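PDB 3LHO: putative hydrolase from Shewanella frigidimarina, which probably acts as an iron-dependent dioxygenase of the 2-oxoadipate dioxygenase/decarboxylase family, within the glyoxalase clan, and is crystallised here with nickel in its metal site. Local coordinates for residues 24-29 with 189-194; 102-107 with 147-152. All coordinates share one frame; numbering follows the deposited sequence.

Contact 1 (24-29 with 189-194) and contact 2 (102-107 with 147-152) have centres 32 Å apart, while their nearest atoms come to about 10 Å without touching. Along the chain the order is 24-29, 102-107, 147-152, 189-194, so contact 1 encloses contact 2. Contact 1 joins helix 22-32 to the loop that leaves helix 179-188 toward strand 208-212; contact 2 joins the start of helix 106-116 to the junction of helices 140-149 and 151-159. Five strands of the seven-stranded mixed sheet, which carries the nickel ligands His41, His165 and Glu235, lie between residues 29 and 189; two follow contact 1. Both contacts are peripheral packing, their centres about 17 and 20 Å from that of the chain.

Contact 1: 24-29 with 189-194; sequences AAKIHQ and AGFVLN
Phe191 carries the contact with Ile27 and Lys26, and it follows directly on a helix-terminating glycine. Gly190, just past helix 179-188, has a positive phi of 94° and is part of a Schellman motif; a side chain there would run into the carbonyl oxygen of Ala189. At Phe191 the side chain turns toward helix 22-32. Ile27 CG1 sits over the middle of one ring face, 3.6 Å from the Phe191 ring centroid and 7° off the normal, a CH-pi contact. Ile27 CD1 reaches the inner end of the same ring, 3.8 Å from Phe191 CG. With CG1 beside its backbone N (chi1 -65°), the long branch of Ile27 is the one placed against that face. Lys26 meets the ring edge: its CB lies near the ring plane, 3.6 Å from Phe191 CZ, while its NZ extends to a hydrogen bond with a tetraethylene glycol, probably from the crystallisation liquor. Farther on, Val192 and Asn194 pair through their backbones with Met214 and Ser212, and Leu193 packs on Leu186, which Ile27 also touches. The whole is helix-to-loop packing, an aromatic just past a Schellman-capped helix end lying against a neighbouring helix.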
loop_
_atom_site.group_PDB
_atom_site.type_symbol
_atom_site.label_atom_id
_atom_site.label_comp_id
_atom_site.label_asym_id
_atom_site.label_seq_id
_atom_site.Cartn_x
_atom_site.Cartn_y
_atom_site.Cartn_z
ATOM N N ALA A 24 -0.869 7.313 -11.106
ATOM C CA ALA A 24 -2.126 7.158 -10.434
ATOM C C ALA A 24 -2.993 8.393 -10.674
ATOM O O ALA A 24 -4.188 8.283 -10.940
ATOM C CB ALA A 24 -1.908 6.877 -8.891
ATOM N N ALA A 25 -2.406 9.571 -10.613
ATOM C CA ALA A 25 -3.246 10.760 -10.836
ATOM C C ALA A 25 -3.826 10.708 -12.260
ATOM O O ALA A 25 -5.028 10.968 -12.485
ATOM C CB ALA A 25 -2.472 12.084 -10.574
ATOM N N LYS A 26 -3.002 10.305 -13.214
ATOM C CA LYS A 26 -3.439 10.294 -14.622
ATOM C C LYS A 26 -4.483 9.200 -14.888
ATOM O O LYS A 26 -5.489 9.454 -15.541
ATOM C CB LYS A 26 -2.246 10.137 -15.572
ATOM C CG LYS A 26 -1.274 11.302 -15.524
ATOM C CD LYS A 26 -0.144 11.088 -16.525
ATOM C CE LYS A 26 0.902 12.189 -16.494
ATOM N NZ LYS A 26 2.101 11.827 -17.318
ATOM N N ILE A 27 -4.229 7.992 -14.398
ATOM C CA ILE A 27 -5.158 6.881 -14.605
ATOM C C ILE A 27 -6.497 7.151 -13.870
ATOM O O ILE A 27 -7.549 6.835 -14.401
ATOM C CB ILE A 27 -4.514 5.542 -14.224
ATOM C CG1 ILE A 27 -3.339 5.272 -15.183
ATOM C CG2 ILE A 27 -5.566 4.387 -14.240
ATOM C CD1 ILE A 27 -2.405 4.161 -14.770
ATOM N N HIS A 28 -6.456 7.778 -12.689
ATOM C CA HIS A 28 -7.681 8.174 -11.979
ATOM C C HIS A 28 -8.541 9.077 -12.878
ATOM O O HIS A 28 -9.723 8.834 -13.043
ATOM C CB HIS A 28 -7.350 8.885 -10.653
ATOM C CG HIS A 28 -8.552 9.167 -9.798
ATOM N ND1 HIS A 28 -9.327 10.305 -9.955
ATOM C CD2 HIS A 28 -9.109 8.470 -8.772
ATOM C CE1 HIS A 28 -10.315 10.286 -9.067
ATOM N NE2 HIS A 28 -10.200 9.188 -8.332
ATOM N N GLN A 29 -7.933 10.113 -13.453
ATOM C CA GLN A 29 -8.617 10.991 -14.404
ATOM C C GLN A 29 -9.139 10.212 -15.632
ATOM O O GLN A 29 -10.302 10.375 -16.023
ATOM C CB GLN A 29 -7.696 12.163 -14.812
ATOM C CG GLN A 29 -8.319 13.215 -15.727
ATOM C CD GLN A 29 -9.552 13.889 -15.135
ATOM O OE1 GLN A 29 -9.676 14.028 -13.919
ATOM N NE2 GLN A 29 -10.467 14.307 -15.998
ATOM N N ALA A 189 -3.846 3.993 -23.658
ATOM C CA ALA A 189 -3.570 5.367 -23.178
ATOM C C ALA A 189 -2.075 5.633 -22.901
ATOM O O ALA A 189 -1.698 6.735 -22.469
ATOM C CB ALA A 189 -4.407 5.671 -21.914
ATOM N N GLY A 190 -1.231 4.624 -23.097
ATOM C CA GLY A 190 0.218 4.807 -23.036
ATOM C C GLY A 190 0.848 4.515 -21.698
ATOM O O GLY A 190 1.961 4.952 -21.443
ATOM N N PHE A 191 0.144 3.779 -20.830
ATOM C CA PHE A 191 0.720 3.311 -19.574
ATOM C C PHE A 191 1.294 1.923 -19.790
ATOM O O PHE A 191 0.805 1.201 -20.630
ATOM C CB PHE A 191 -0.345 3.327 -18.454
ATOM C CG PHE A 191 -0.794 4.699 -18.136
ATOM C CD1 PHE A 191 -0.010 5.520 -17.344
ATOM C CD2 PHE A 191 -1.934 5.218 -18.716
ATOM C CE1 PHE A 191 -0.387 6.821 -17.100
ATOM C CE2 PHE A 191 -2.313 6.527 -18.481
ATOM C CZ PHE A 191 -1.539 7.325 -17.670
ATOM N N VAL A 192 2.359 1.600 -19.059
ATOM C CA VAL A 192 2.932 0.263 -19.088
ATOM C C VAL A 192 2.594 -0.477 -17.795
ATOM O O VAL A 192 2.666 0.067 -16.694
ATOM C CB VAL A 192 4.474 0.268 -19.361
ATOM C CG1 VAL A 192 5.208 1.097 -18.345
ATOM C CG2 VAL A 192 5.030 -1.157 -19.404
ATOM N N LEU A 193 2.213 -1.737 -17.958
ATOM C CA LEU A 193 1.799 -2.583 -16.869
ATOM C C LEU A 193 2.912 -3.483 -16.411
ATOM O O LEU A 193 3.778 -3.847 -17.217
ATOM C CB LEU A 193 0.642 -3.466 -17.356
ATOM C CG LEU A 193 -0.549 -2.669 -17.902
ATOM C CD1 LEU A 193 -1.700 -3.583 -18.253
ATOM C CD2 LEU A 193 -1.025 -1.616 -16.887
ATOM N N ASN A 194 2.901 -3.863 -15.137
ATOM C CA ASN A 194 3.791 -4.919 -14.667
ATOM C C ASN A 194 3.362 -6.216 -15.293
ATOM O O ASN A 194 2.208 -6.639 -15.150
ATOM C CB ASN A 194 3.779 -5.108 -13.148
ATOM C CG ASN A 194 4.655 -6.297 -12.702
ATOM O OD1 ASN A 194 5.738 -6.519 -13.243
ATOM N ND2 ASN A 194 4.173 -7.067 -11.738
#

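Contact 2: 102-107 with 147-152; sequences EEFSPE and LAESEY
The Phe104 ring and the Glu149 carboxylate lie with their planes 24° apart, and they meet at the ring edge: Glu149 OE1 stands in the ring plane, 3.6 Å from Phe104 CD1. Ser150 CB approaches the same ring obliquely, 3.7 Å from Phe104 CE1. The setting is a meeting of helix ends, in which Ser105 is the N-cap of helix 106-116 and Ser150 that of helix 151-159, while Glu149 lies at the junction of helices 140-149 and 151-159.

The polar core is a two-pronged grip on one carboxylate. Ser105 N donates to Glu149 OE1 at 3.0 Å and nearly straight (172°), and Ser105 OG donates to Glu149 OE2 at 2.8 Å. Each oxygen uses its syn lone pair, and the pair of bonds fixes the rotation of the carboxylate. A chain extended beyond CG carries the Glu149 carboxylate out to the start of the other helix, where the helix N-terminus would probably help to stabilise its negative charge. With an alanine here the carboxylate would be gone, and Ser105 N and OG would probably be left to seek other acceptors while the edge of Phe104 lost its neighbour.

Leu99 of strand 93-99 touches both Phe104 and Ser150, which ties the helix junction to the central sheet. Ser150 OG has its main partner in Ala153 N, the backbone group it caps, and meets the phenylalanine only at the periphery, 4.2 Å from Phe104 CZ. Ser105 OG does double duty: with chi1 at 76° it is tucked over the backbone, flanked by N and C, and from there accepts from Val108 N as the helix cap and still donates to Glu149 OE2.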
loop_
_atom_site.group_PDB
_atom_site.type_symbol
_atom_site.label_atom_id
_atom_site.label_comp_id
_atom_site.label_asym_id
_atom_site.label_seq_id
_atom_site.Cartn_x
_atom_site.Cartn_y
_atom_site.Cartn_z
ATOM N N GLU A 102 12.763 -9.671 13.676
ATOM C CA GLU A 102 13.576 -10.732 14.243
ATOM C C GLU A 102 13.988 -11.779 13.219
ATOM O O GLU A 102 14.821 -12.602 13.518
ATOM C CB GLU A 102 12.835 -11.457 15.384
ATOM C CG GLU A 102 12.490 -10.555 16.561
ATOM C CD GLU A 102 11.277 -9.665 16.320
ATOM O OE1 GLU A 102 10.515 -9.876 15.293
ATOM O OE2 GLU A 102 11.147 -8.711 17.156
ATOM N N GLU A 103 13.392 -11.784 12.040
ATOM C CA GLU A 103 13.727 -12.818 11.061
ATOM C C GLU A 103 14.980 -12.431 10.254
ATOM O O GLU A 103 15.371 -13.172 9.394
ATOM C CB GLU A 103 12.551 -13.081 10.113
ATOM C CG GLU A 103 11.253 -13.485 10.830
ATOM C CD GLU A 103 11.288 -14.911 11.344
ATOM O OE1 GLU A 103 12.294 -15.570 11.108
ATOM O OE2 GLU A 103 10.308 -15.374 11.962
ATOM N N PHE A 104 15.566 -11.251 10.499
ATOM C CA PHE A 104 16.641 -10.739 9.655
ATOM C C PHE A 104 17.944 -10.774 10.397
ATOM O O PHE A 104 17.948 -10.994 11.599
ATOM C CB PHE A 104 16.250 -9.319 9.119
ATOM C CG PHE A 104 15.094 -9.395 8.228
ATOM C CD1 PHE A 104 15.262 -9.777 6.893
ATOM C CD2 PHE A 104 13.805 -9.298 8.743
ATOM C CE1 PHE A 104 14.174 -9.966 6.065
ATOM C CE2 PHE A 104 12.700 -9.498 7.912
ATOM C CZ PHE A 104 12.881 -9.823 6.576
ATOM N N SER A 105 19.057 -10.569 9.686
ATOM C CA SER A 105 20.394 -10.517 10.305
ATOM C C SER A 105 20.451 -9.515 11.466
ATOM O O SER A 105 19.749 -8.496 11.441
ATOM C CB SER A 105 21.486 -10.159 9.264
ATOM O OG SER A 105 21.499 -8.753 8.910
ATOM N N PRO A 106 21.270 -9.805 12.494
ATOM C CA PRO A 106 21.488 -8.839 13.591
ATOM C C PRO A 106 21.810 -7.406 13.091
ATOM O O PRO A 106 21.368 -6.423 13.665
ATOM C CB PRO A 106 22.679 -9.442 14.345
ATOM C CG PRO A 106 22.524 -10.985 14.102
ATOM C CD PRO A 106 21.957 -11.104 12.733
ATOM N N GLU A 107 22.564 -7.318 12.006
ATOM C CA GLU A 107 22.950 -6.053 11.418
ATOM C C GLU A 107 21.752 -5.321 10.817
ATOM O O GLU A 107 21.577 -4.113 11.020
ATOM C CB GLU A 107 24.063 -6.290 10.374
ATOM C CG GLU A 107 25.376 -6.849 11.023
ATOM C CD GLU A 107 25.443 -8.399 11.159
ATOM O OE1 GLU A 107 24.450 -9.095 10.888
ATOM O OE2 GLU A 107 26.507 -8.921 11.555
ATOM N N LEU A 147 18.100 -3.731 1.659
ATOM C CA LEU A 147 17.665 -4.195 0.350
ATOM C C LEU A 147 18.195 -5.607 0.073
ATOM O O LEU A 147 17.502 -6.380 -0.518
ATOM C CB LEU A 147 18.073 -3.169 -0.732
ATOM C CG LEU A 147 17.559 -3.313 -2.164
ATOM C CD1 LEU A 147 16.014 -3.261 -2.257
ATOM C CD2 LEU A 147 18.174 -2.247 -3.048
ATOM N N ALA A 148 19.361 -5.950 0.595
ATOM C CA ALA A 148 19.970 -7.272 0.348
ATOM C C ALA A 148 19.152 -8.391 0.979
ATOM O O ALA A 148 19.192 -9.516 0.516
ATOM C CB ALA A 148 21.430 -7.318 0.864
ATOM N N GLU A 149 18.411 -8.082 2.032
ATOM C CA GLU A 149 17.616 -9.100 2.719
ATOM C C GLU A 149 16.103 -8.895 2.556
ATOM O O GLU A 149 15.356 -9.850 2.624
ATOM C CB GLU A 149 17.980 -9.107 4.195
ATOM C CG GLU A 149 19.356 -9.652 4.459
ATOM C CD GLU A 149 19.709 -9.625 5.922
ATOM O OE1 GLU A 149 18.813 -9.924 6.739
ATOM O OE2 GLU A 149 20.862 -9.268 6.260
ATOM N N SER A 150 15.659 -7.654 2.346
ATOM C CA SER A 150 14.241 -7.351 2.263
ATOM C C SER A 150 13.941 -6.100 1.453
ATOM O O SER A 150 14.211 -4.965 1.912
ATOM C CB SER A 150 13.634 -7.209 3.680
ATOM O OG SER A 150 12.218 -6.929 3.621
ATOM N N GLU A 151 13.340 -6.282 0.271
ATOM C CA GLU A 151 12.850 -5.115 -0.507
ATOM C C GLU A 151 11.836 -4.309 0.300
ATOM O O GLU A 151 11.786 -3.065 0.240
ATOM C CB GLU A 151 12.193 -5.569 -1.814
ATOM C CG GLU A 151 13.197 -6.057 -2.867
ATOM C CD GLU A 151 12.501 -6.680 -4.068
ATOM O OE1 GLU A 151 11.544 -6.059 -4.584
ATOM O OE2 GLU A 151 12.905 -7.792 -4.484
ATOM N N TYR A 152 10.983 -5.023 1.027
ATOM C CA TYR A 152 9.977 -4.387 1.889
ATOM C C TYR A 152 10.603 -3.441 2.888
ATOM O O TYR A 152 10.230 -2.242 2.957
ATOM C CB TYR A 152 9.205 -5.505 2.606
ATOM C CG TYR A 152 8.041 -5.084 3.472
ATOM C CD1 TYR A 152 8.255 -4.420 4.701
ATOM C CD2 TYR A 152 6.725 -5.422 3.115
ATOM C CE1 TYR A 152 7.180 -4.092 5.548
ATOM C CE2 TYR A 152 5.650 -5.062 3.937
ATOM C CZ TYR A 152 5.897 -4.377 5.163
ATOM O OH TYR A 152 4.845 -4.007 6.036
#